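Local coordinates for protein muramidase (Trichobolus zukalii, PDB 6ZMV) that probably hydrolyses the glycan strands of bacterial cell-wall peptidoglycan, acting as a fungal lysozyme of glycoside hydrolase family 25, at residues D95-G99 with Y137-V141. Numbering follows the deposited sequence.
Sequences DMEYG and YYWWV
Trp139 meets Met96 over one face of its indole and Tyr98 at its edge. Met96 CB lies over the six-membered ring, 3.8 Å from its centroid and 18° off the normal, in a CH-pi contact displaced toward CZ3. The Met96 chain, bent at chi2 and chi3, folds back so that CE also reaches the benzo end, 3.7 Å from Trp139 CH2. Across the five-membered ring the geometry changes to an edge-to-face pair: the Trp139 CD1 edge points into the middle of the Tyr98 ring, 3.7 Å above its plane, with the two planes at 85°. With CG anti to the backbone N (chi1 -170°), Trp139 extends from helix 137-144 toward the 95-99 loop. Its NE1 is hydrogen-bonded to the carbonyl of Ser103, while Glu97 O accepts a bond from His105 NE2. An alanine in place of Trp139 is likely to leave the Tyr98 face and Met96 CB without their aromatic partner and the Ser103 carbonyl without its donor. At the outer side, water joins the two segments: one molecule lies 3.0 Å from Tyr98 OH and accepts from the Trp139 backbone N, and a second, hydrogen-bonded to the same hydroxyl, donates a weak bond to Tyr138 O. Asp95-Met96-Glu97 fits the Asp-X-Glu pattern of family 25 active sites, and a glycerol hydrogen-bonded to Glu97 OE1 and Met96 O is consistent with a substrate pocket here. The contact thus joins the loop leaving strand 93-95 of the barrel to helix 137-144, which directly follows the neighbouring parallel strand 132-136; on helix 109-127, Met112 touches both Met96 and Trp139, and Met96 shares a backbone hydrogen bond with Tyr134.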
loop_
_atom_site.group_PDB
_atom_site.type_symbol
_atom_site.label_atom_id
_atom_site.label_comp_id
_atom_site.label_asym_id
_atom_site.label_seq_id
_atom_site.Cartn_x
_atom_site.Cartn_y
_atom_site.Cartn_z
ATOM N N ASP A 95 4.309 2.702 -0.362
ATOM C CA ASP A 95 3.590 3.919 -0.801
ATOM C C ASP A 95 4.559 4.919 -1.430
ATOM O O ASP A 95 5.295 5.576 -0.720
ATOM C CB ASP A 95 2.864 4.546 0.401
ATOM C CG ASP A 95 2.260 5.905 0.129
ATOM O OD1 ASP A 95 2.285 6.324 -1.038
ATOM O OD2 ASP A 95 1.807 6.561 1.087
ATOM N N MET A 96 4.542 5.016 -2.755
ATOM C CA MET A 96 5.390 5.966 -3.491
ATOM C C MET A 96 4.572 7.236 -3.749
ATOM O O MET A 96 3.479 7.213 -4.324
ATOM C CB MET A 96 5.861 5.355 -4.809
ATOM C CG MET A 96 6.591 4.049 -4.666
ATOM S SD MET A 96 7.871 3.933 -3.437
ATOM C CE MET A 96 9.065 5.138 -4.003
ATOM N N GLU A 97 5.111 8.350 -3.320
ATOM C CA GLU A 97 4.413 9.649 -3.274
ATOM C C GLU A 97 5.329 10.707 -3.879
ATOM O O GLU A 97 6.581 10.545 -3.795
ATOM C CB GLU A 97 4.209 10.077 -1.816
ATOM C CG GLU A 97 3.309 9.197 -0.993
ATOM C CD GLU A 97 1.858 9.524 -1.191
ATOM O OE1 GLU A 97 1.084 8.555 -1.132
ATOM O OE2 GLU A 97 1.496 10.704 -1.436
ATOM N N TYR A 98 4.754 11.789 -4.348
ATOM C CA TYR A 98 5.571 12.958 -4.684
ATOM C C TYR A 98 6.354 13.405 -3.450
ATOM O O TYR A 98 5.813 13.394 -2.336
ATOM C CB TYR A 98 4.680 14.053 -5.187
ATOM C CG TYR A 98 4.079 13.756 -6.532
ATOM C CD1 TYR A 98 4.778 14.002 -7.687
ATOM C CD2 TYR A 98 2.833 13.190 -6.648
ATOM C CE1 TYR A 98 4.277 13.684 -8.932
ATOM C CE2 TYR A 98 2.305 12.869 -7.883
ATOM C CZ TYR A 98 3.011 13.138 -9.030
ATOM O OH TYR A 98 2.437 12.872 -10.239
ATOM N N GLY A 99 7.609 13.800 -3.662
ATOM C CA GLY A 99 8.528 14.248 -2.595
ATOM C C GLY A 99 8.132 15.601 -2.031
ATOM O O GLY A 99 7.317 16.326 -2.671
ATOM N N TYR A 137 -0.256 7.165 -11.796
ATOM C CA TYR A 137 0.225 6.832 -13.141
ATOM C C TYR A 137 1.405 7.754 -13.501
ATOM O O TYR A 137 2.477 7.268 -13.876
ATOM C CB TYR A 137 -0.894 7.026 -14.154
ATOM C CG TYR A 137 -0.448 6.801 -15.576
ATOM C CD1 TYR A 137 -0.430 5.513 -16.071
ATOM C CD2 TYR A 137 -0.074 7.833 -16.409
ATOM C CE1 TYR A 137 -0.007 5.251 -17.349
ATOM C CE2 TYR A 137 0.303 7.573 -17.692
ATOM C CZ TYR A 137 0.376 6.281 -18.161
ATOM O OH TYR A 137 0.742 6.021 -19.449
ATOM N N TYR A 138 1.224 9.061 -13.386
ATOM C CA TYR A 138 2.290 9.971 -13.834
ATOM C C TYR A 138 3.516 9.888 -12.924
ATOM O O TYR A 138 4.622 10.043 -13.449
ATOM C CB TYR A 138 1.810 11.407 -13.996
ATOM C CG TYR A 138 0.802 11.513 -15.097
ATOM C CD1 TYR A 138 1.202 11.330 -16.410
ATOM C CD2 TYR A 138 -0.528 11.723 -14.851
ATOM C CE1 TYR A 138 0.311 11.381 -17.464
ATOM C CE2 TYR A 138 -1.435 11.748 -15.887
ATOM C CZ TYR A 138 -1.025 11.559 -17.195
ATOM O OH TYR A 138 -2.010 11.595 -18.167
ATOM N N TRP A 139 3.345 9.607 -11.640
ATOM C CA TRP A 139 4.477 9.425 -10.736
ATOM C C TRP A 139 5.320 8.269 -11.260
ATOM O O TRP A 139 6.526 8.330 -11.398
ATOM C CB TRP A 139 4.046 9.198 -9.267
ATOM C CG TRP A 139 5.212 9.258 -8.346
ATOM C CD1 TRP A 139 5.638 10.371 -7.686
ATOM C CD2 TRP A 139 6.168 8.222 -8.064
ATOM N NE1 TRP A 139 6.765 10.091 -6.974
ATOM C CE2 TRP A 139 7.144 8.802 -7.221
ATOM C CE3 TRP A 139 6.336 6.895 -8.440
ATOM C CZ2 TRP A 139 8.263 8.097 -6.787
ATOM C CZ3 TRP A 139 7.426 6.192 -7.983
ATOM C CH2 TRP A 139 8.409 6.800 -7.208
ATOM N N TRP A 140 4.669 7.149 -11.549
ATOM C CA TRP A 140 5.447 5.945 -11.979
ATOM C C TRP A 140 6.145 6.239 -13.312
ATOM O O TRP A 140 7.298 5.848 -13.505
ATOM C CB TRP A 140 4.485 4.750 -12.106
ATOM C CG TRP A 140 5.204 3.457 -12.231
ATOM C CD1 TRP A 140 5.540 2.762 -13.343
ATOM C CD2 TRP A 140 5.891 2.799 -11.140
ATOM N NE1 TRP A 140 6.328 1.688 -13.010
ATOM C CE2 TRP A 140 6.566 1.704 -11.683
ATOM C CE3 TRP A 140 5.962 3.017 -9.763
ATOM C CZ2 TRP A 140 7.314 0.842 -10.897
ATOM C CZ3 TRP A 140 6.690 2.157 -8.979
ATOM C CH2 TRP A 140 7.372 1.116 -9.558
ATOM N N VAL A 141 5.429 6.879 -14.237
ATOM C CA VAL A 141 6.014 7.136 -15.553
ATOM C C VAL A 141 7.272 8.006 -15.374
ATOM O O VAL A 141 8.370 7.641 -15.860
ATOM C CB VAL A 141 5.017 7.764 -16.500
ATOM C CG1 VAL A 141 5.701 8.292 -17.753
ATOM C CG2 VAL A 141 3.867 6.838 -16.835
HETATM O O HOH W 1 0.812 10.293 -10.212
HETATM O O HOH W 2 5.186 12.649 -11.895
#